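Local coordinates for hypothetical protein MerP (Cupriavidus metallidurans, PDB 1OSD) that probably binds mercury(II) ions in the periplasm as part of bacterial mercury resistance, being a small protein of the heavy-metal-associated domain family, at residues D35-F38 with E39-Q42; V45-D49 with A50-V54. All coordinates share one frame; numbering follows the deposited sequence.

Contact 1. Residues D35-F38 with E39-Q42; sequences DVTF and ETRQ
Thr37 is faced by two residues at once, Arg41 and Gln42, and the extra one, Arg41, has a left-handed backbone (phi 45°) although it carries a long side chain. This is a G1 beta bulge, coupled to a type I turn from Phe38 to Arg41, and it closes the hairpin between strands 31-37 and 42-48 of the ferredoxin-like fold. Thr37 and Gln42 form the last antiparallel hydrogen-bonded pair: Thr37 N gives to Gln42 O at 2.8 Å, and Gln42 N returns to Thr37 O at 3.0 Å. Inside the turn Arg41 N reaches Phe38 O at 3.1 Å. Polar threonines suit this exposed bend. Their side chains cross obliquely, and Thr37, with CG2 anti to the backbone N, lays that methyl 3.4 Å from Thr40 OG1, a van der Waals touch. Phe38 CB stays in touch with Glu39 N, 3.2 Å away, while the side chain as a whole leads away from residues 39-42 and touches Pro18 of helix 17-26. The long aliphatic stem of Arg41, extended from CG to NE, carries the guanidinium past the turn to an ordered water, which lies in its plane at the edge. That water sits over the centre of one face of the Phe38 ring, accepts from Arg41 NE at 3.0 Å and donates to Phe38 O at 2.8 Å.

Contact 2. Residues V45-D49 with A50-V54; sequences VTFDD and AKTSV
A chi1 of -174° turns the Asp48 carboxylate away from its own N-H and brings OD2 to Ala50, while Phe47, its CG held between the backbone N and the carbonyl carbon (chi1 71°), turns its ring toward Thr52, Ser53 and Val54. The result is an Asx turn laid over a beta turn of residues 48-51, carried one residue further by a bond from Thr52 N, where strand 42-48 of the ferredoxin-like fold gives way to helix 54-63. Aspartate suits the first position because its short side chain can bend back to its own loop: Asp48 OD2 takes the N-H of Ala50 at 3.1 Å, met from above the carboxylate plane. The backbone oxygen of the same residue is gripped twice. Lys51 N lies 2.8 Å from Asp48 O, and Thr52 N lies 3.0 Å from it, so the chain is tied through both side chain and backbone. Asp48 OD2 and Asp49 OD2 also accept from Ala1 N, the chain's amino terminus, whose likely positive charge would balance the clustered acids. The Lys51 chain crosses the Asp48 side chain obliquely, but it has two conformers, and in this one NZ stops beyond salt-bridge range of Asp48 OD1. Phe47 meets a mixed surface. Its side chain is buried between strand 42-48 and the start of helix 54-63, touching Val5, Val31 and Leu57, and the ring lies obliquely against Ser53 CA and Thr52 O, the latter 3.7 Å from Phe47 CE1. The Thr52 and Phe47 side chains cross at about a right angle, Thr52 CG2 lying 3.8 Å from Phe47 CD1. Ser53 then takes the N-cap position, and one residue on, the branched Val54 brings CG2 to 4.1 Å from Phe47 CZ.

Overall arrangement
The two contacts close opposite ends of strand 42-48, their centres about 19 Å apart on opposite sides of the chain's centre. Contact 1 leads into the strand from its sheet neighbour 31-37, whereas contact 2 leads out of it toward helix 54-63. Their burial differs accordingly. Contact 1 lies at the surface with no buried residue, and relies on backbone pairing and a water bridge. Contact 2 is partly buried: a polar turn of aspartates and backbone N-H groups adjoins a buried aromatic side chain, against which the chain from Thr52 to Val54 packs. Phenylalanine thus plays two roles, exposed at Phe38 and interior at Phe47.

Contact 1. Residues D35-F38 with E39-Q42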
ATOM      1  N   ASP A  35       3.325  -5.612   3.605  1.00 38.64           N
ATOM      2  CA  ASP A  35       4.599  -6.121   3.099  1.00 37.05           C
ATOM      3  C   ASP A  35       4.771  -5.655   1.665  1.00 35.29           C
ATOM      4  O   ASP A  35       3.851  -5.807   0.825  1.00 34.54           O
ATOM      5  CB  ASP A  35       4.570  -7.628   3.137  1.00 38.13           C
ATOM      6  CG  ASP A  35       4.650  -8.164   4.555  1.00 40.45           C
ATOM      7  OD1 ASP A  35       3.986  -9.183   4.802  1.00 41.84           O
ATOM      8  OD2 ASP A  35       5.374  -7.656   5.449  1.00 42.63           O
ATOM      9  N   VAL A  36       5.967  -5.184   1.368  1.00 34.46           N
ATOM     10  CA  VAL A  36       6.273  -4.610   0.061  1.00 33.92           C
ATOM     11  C   VAL A  36       7.299  -5.448  -0.628  1.00 33.70           C
ATOM     12  O   VAL A  36       8.232  -5.918   0.021  1.00 35.44           O
ATOM     13  CB  VAL A  36       6.794  -3.226   0.157  1.00 33.79           C
ATOM     14  CG1 VAL A  36       5.687  -2.270   0.559  1.00 38.39           C
ATOM     15  CG2 VAL A  36       8.007  -3.180   1.230  1.00 39.16           C
ATOM     16  N   THR A  37       7.224  -5.475  -1.933  1.00 34.22           N
ATOM     17  CA  THR A  37       8.181  -6.212  -2.795  1.00 35.24           C
ATOM     18  C   THR A  37       8.674  -5.384  -3.918  1.00 35.31           C
ATOM     19  O   THR A  37       7.913  -4.914  -4.807  1.00 32.96           O
ATOM     20  CB  THR A  37       7.590  -7.561  -3.295  1.00 34.93           C
ATOM     21  OG1 THR A  37       7.253  -8.341  -2.132  1.00 34.75           O
ATOM     22  CG2 THR A  37       8.668  -8.338  -4.040  1.00 37.16           C
ATOM     23  N   PHE A  38       9.969  -5.113  -3.854  1.00 34.92           N
ATOM     24  CA  PHE A  38      10.627  -4.232  -4.859  1.00 35.12           C
ATOM     25  C   PHE A  38      10.545  -4.866  -6.276  1.00 33.99           C
ATOM     26  O   PHE A  38      10.182  -4.199  -7.254  1.00 34.45           O
ATOM     27  CB  PHE A  38      12.111  -3.871  -4.449  1.00 37.09           C
ATOM     28  CG  PHE A  38      12.918  -3.022  -5.510  1.00 36.16           C
ATOM     29  CD1 PHE A  38      13.691  -3.638  -6.488  1.00 43.04           C
ATOM     30  CD2 PHE A  38      12.774  -1.612  -5.563  1.00 39.08           C
ATOM     31  CE1 PHE A  38      14.393  -2.880  -7.499  1.00 42.58           C
ATOM     32  CE2 PHE A  38      13.412  -0.843  -6.527  1.00 34.86           C
ATOM     33  CZ  PHE A  38      14.209  -1.470  -7.522  1.00 41.85           C
ATOM     34  N   GLU A  39      10.845  -6.152  -6.370  1.00 31.49           N
ATOM     35  CA  GLU A  39      10.961  -6.762  -7.615  1.00 33.88           C
ATOM     36  C   GLU A  39       9.658  -6.626  -8.419  1.00 35.03           C
ATOM     37  O   GLU A  39       9.703  -6.370  -9.566  1.00 34.35           O
ATOM     38  CB  GLU A  39      11.295  -8.222  -7.422  1.00 34.40           C
ATOM     39  CG  GLU A  39      11.416  -9.054  -8.697  1.00 36.57           C
ATOM     40  CD  GLU A  39      12.020 -10.439  -8.398  1.00 41.54           C
ATOM     41  OE1 GLU A  39      12.416 -11.142  -9.383  1.00 44.08           O
ATOM     42  OE2 GLU A  39      12.038 -10.876  -7.173  1.00 37.98           O
ATOM     43  N   THR A  40       8.520  -6.798  -7.778  1.00 34.79           N
ATOM     44  CA  THR A  40       7.245  -6.852  -8.490  1.00 36.55           C
ATOM     45  C   THR A  40       6.478  -5.597  -8.190  1.00 36.24           C
ATOM     46  O   THR A  40       5.336  -5.536  -8.514  1.00 37.21           O
ATOM     47  CB  THR A  40       6.472  -8.046  -8.019  1.00 36.03           C
ATOM     48  OG1 THR A  40       6.466  -8.020  -6.586  1.00 36.57           O
ATOM     49  CG2 THR A  40       7.207  -9.269  -8.371  1.00 37.30           C
ATOM     50  N   ARG A  41       7.137  -4.588  -7.628  1.00 34.88           N
ATOM     51  CA  ARG A  41       6.526  -3.288  -7.417  1.00 34.95           C
ATOM     52  C   ARG A  41       5.158  -3.457  -6.845  1.00 35.71           C
ATOM     53  O   ARG A  41       4.151  -2.972  -7.370  1.00 33.27           O
ATOM     54  CB  ARG A  41       6.462  -2.532  -8.674  1.00 35.82           C
ATOM     55  CG  ARG A  41       7.781  -2.068  -9.172  1.00 36.81           C
ATOM     56  CD  ARG A  41       7.728  -1.437 -10.557  1.00 41.88           C
ATOM     57  NE  ARG A  41       9.095  -1.403 -11.094  1.00 46.35           N
ATOM     58  CZ  ARG A  41       9.380  -0.939 -12.315  1.00 49.74           C
ATOM     59  NH1 ARG A  41       8.421  -0.391 -13.084  1.00 47.31           N
ATOM     60  NH2 ARG A  41      10.633  -0.960 -12.728  1.00 44.10           N
ATOM     61  N   GLN A  42       5.110  -4.195  -5.725  1.00 36.17           N
ATOM     62  CA  GLN A  42       3.853  -4.343  -5.091  1.00 36.04           C
ATOM     63  C   GLN A  42       3.840  -4.231  -3.568  1.00 36.95           C
ATOM     64  O   GLN A  42       4.921  -4.231  -2.927  1.00 32.44           O
ATOM     65  CB  GLN A  42       3.098  -5.525  -5.663  1.00 38.53           C
ATOM     66  CG  GLN A  42       3.671  -6.879  -5.636  1.00 43.36           C
ATOM     67  CD  GLN A  42       2.796  -7.940  -6.364  1.00 41.51           C
ATOM     68  OE1 GLN A  42       2.414  -7.799  -7.569  1.00 47.88           O
ATOM     69  NE2 GLN A  42       2.651  -8.979  -5.710  1.00 36.96           N
TER
HETATM   70  O   HOH W   1      11.180  -2.432  -9.172  1.00 40.68           O

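Contact 2. Residues V45-D49 with A50-V54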
ATOM      1  N   VAL A  45      -1.564  -5.507   1.657  1.00 38.83           N
ATOM      2  CA  VAL A  45      -2.059  -4.762   2.816  1.00 37.62           C
ATOM      3  C   VAL A  45      -3.204  -5.502   3.379  1.00 38.41           C
ATOM      4  O   VAL A  45      -4.154  -5.833   2.674  1.00 39.36           O
ATOM      5  CB  VAL A  45      -2.578  -3.376   2.415  1.00 38.33           C
ATOM      6  CG1 VAL A  45      -2.985  -2.558   3.659  1.00 39.39           C
ATOM      7  CG2 VAL A  45      -1.615  -2.656   1.518  1.00 40.19           C
ATOM      8  N   THR A  46      -3.086  -5.812   4.666  1.00 38.22           N
ATOM      9  CA  THR A  46      -4.149  -6.442   5.458  1.00 36.81           C
ATOM     10  C   THR A  46      -4.752  -5.332   6.374  1.00 36.79           C
ATOM     11  O   THR A  46      -4.047  -4.588   7.064  1.00 32.82           O
ATOM     12  CB  THR A  46      -3.609  -7.538   6.330  1.00 36.37           C
ATOM     13  OG1 THR A  46      -3.186  -8.647   5.534  1.00 36.93           O
ATOM     14  CG2 THR A  46      -4.725  -8.088   7.251  1.00 37.04           C
ATOM     15  N   PHE A  47      -6.052  -5.196   6.283  1.00 35.63           N
ATOM     16  CA  PHE A  47      -6.683  -4.050   6.908  1.00 36.80           C
ATOM     17  C   PHE A  47      -8.141  -4.351   7.274  1.00 35.94           C
ATOM     18  O   PHE A  47      -8.801  -5.326   6.754  1.00 34.03           O
ATOM     19  CB  PHE A  47      -6.618  -2.827   5.949  1.00 35.70           C
ATOM     20  CG  PHE A  47      -7.537  -2.951   4.742  1.00 35.45           C
ATOM     21  CD1 PHE A  47      -8.839  -2.467   4.796  1.00 31.67           C
ATOM     22  CD2 PHE A  47      -7.087  -3.540   3.512  1.00 34.66           C
ATOM     23  CE1 PHE A  47      -9.724  -2.565   3.681  1.00 28.40           C
ATOM     24  CE2 PHE A  47      -8.004  -3.710   2.408  1.00 34.35           C
ATOM     25  CZ  PHE A  47      -9.329  -3.185   2.507  1.00 33.90           C
ATOM     26  N   ASP A  48      -8.674  -3.452   8.124  1.00 37.31           N
ATOM     27  CA  ASP A  48     -10.067  -3.555   8.498  1.00 36.30           C
ATOM     28  C   ASP A  48     -10.967  -2.631   7.719  1.00 37.58           C
ATOM     29  O   ASP A  48     -10.814  -1.427   7.838  1.00 38.01           O
ATOM     30  CB  ASP A  48     -10.119  -3.349   9.987  1.00 36.95           C
ATOM     31  CG  ASP A  48     -11.484  -3.577  10.558  1.00 31.55           C
ATOM     32  OD1 ASP A  48     -11.607  -3.498  11.842  1.00 36.18           O
ATOM     33  OD2 ASP A  48     -12.520  -3.690   9.880  1.00 33.49           O
ATOM     34  N   ASP A  49     -11.867  -3.209   6.911  1.00 36.84           N
ATOM     35  CA  ASP A  49     -12.675  -2.515   5.935  1.00 38.46           C
ATOM     36  C   ASP A  49     -13.836  -1.704   6.532  1.00 37.76           C
ATOM     37  O   ASP A  49     -14.469  -0.902   5.830  1.00 35.53           O
ATOM     38  CB  ASP A  49     -13.172  -3.411   4.864  1.00 39.33           C
ATOM     39  CG  ASP A  49     -14.297  -4.345   5.320  1.00 41.43           C
ATOM     40  OD1 ASP A  49     -14.623  -5.183   4.491  1.00 36.13           O
ATOM     41  OD2 ASP A  49     -14.898  -4.356   6.433  1.00 44.35           O
ATOM     42  N   ALA A  50     -14.019  -1.877   7.853  1.00 36.08           N
ATOM     43  CA  ALA A  50     -14.825  -1.026   8.645  1.00 37.03           C
ATOM     44  C   ALA A  50     -14.126   0.236   9.040  1.00 37.38           C
ATOM     45  O   ALA A  50     -14.824   1.148   9.523  1.00 39.78           O
ATOM     46  CB  ALA A  50     -15.207  -1.731   9.964  1.00 38.57           C
ATOM     47  N   LYS A  51     -12.799   0.255   8.961  1.00 35.90           N
ATOM     48  CA  LYS A  51     -11.964   1.395   9.409  1.00 37.24           C
ATOM     49  C   LYS A  51     -11.355   2.168   8.277  1.00 37.49           C
ATOM     50  O   LYS A  51     -11.055   3.401   8.424  1.00 39.16           O
ATOM     51  CB  LYS A  51     -10.832   0.873  10.340  1.00 35.28           C
ATOM     52  CG  LYS A  51     -11.389   0.391  11.699  0.50 34.33           C
ATOM     53  CD  LYS A  51     -10.576  -0.586  12.362  0.50 33.71           C
ATOM     54  CE  LYS A  51     -11.066  -1.036  13.819  0.50 36.41           C
ATOM     55  NZ  LYS A  51     -10.001  -0.818  14.879  0.50 30.56           N
ATOM     56  N   THR A  52     -11.105   1.471   7.164  1.00 36.89           N
ATOM     57  CA  THR A  52     -10.517   2.094   6.009  1.00 36.46           C
ATOM     58  C   THR A  52     -10.870   1.350   4.736  1.00 36.63           C
ATOM     59  O   THR A  52     -11.653   0.385   4.772  1.00 35.77           O
ATOM     60  CB  THR A  52      -8.948   2.295   6.240  1.00 37.89           C
ATOM     61  OG1 THR A  52      -8.411   3.167   5.242  1.00 36.26           O
ATOM     62  CG2 THR A  52      -8.115   0.983   6.131  1.00 35.63           C
ATOM     63  N   SER A  53     -10.329   1.789   3.598  1.00 36.61           N
ATOM     64  CA  SER A  53     -10.693   1.166   2.314  1.00 36.83           C
ATOM     65  C   SER A  53      -9.592   1.251   1.306  1.00 36.57           C
ATOM     66  O   SER A  53      -8.592   1.936   1.529  1.00 36.07           O
ATOM     67  CB  SER A  53     -11.965   1.860   1.763  1.00 39.12           C
ATOM     68  OG  SER A  53     -11.651   3.176   1.479  1.00 37.34           O
ATOM     69  N   VAL A  54      -9.748   0.565   0.184  1.00 36.76           N
ATOM     70  CA  VAL A  54      -8.715   0.496  -0.825  1.00 38.84           C
ATOM     71  C   VAL A  54      -8.415   1.874  -1.376  1.00 39.66           C
ATOM     72  O   VAL A  54      -7.225   2.180  -1.651  1.00 41.65           O
ATOM     73  CB  VAL A  54      -9.109  -0.518  -1.994  1.00 39.45           C
ATOM     74  CG1 VAL A  54      -8.243  -0.350  -3.215  1.00 44.81           C
ATOM     75  CG2 VAL A  54      -9.175  -2.006  -1.467  1.00 38.21           C
TER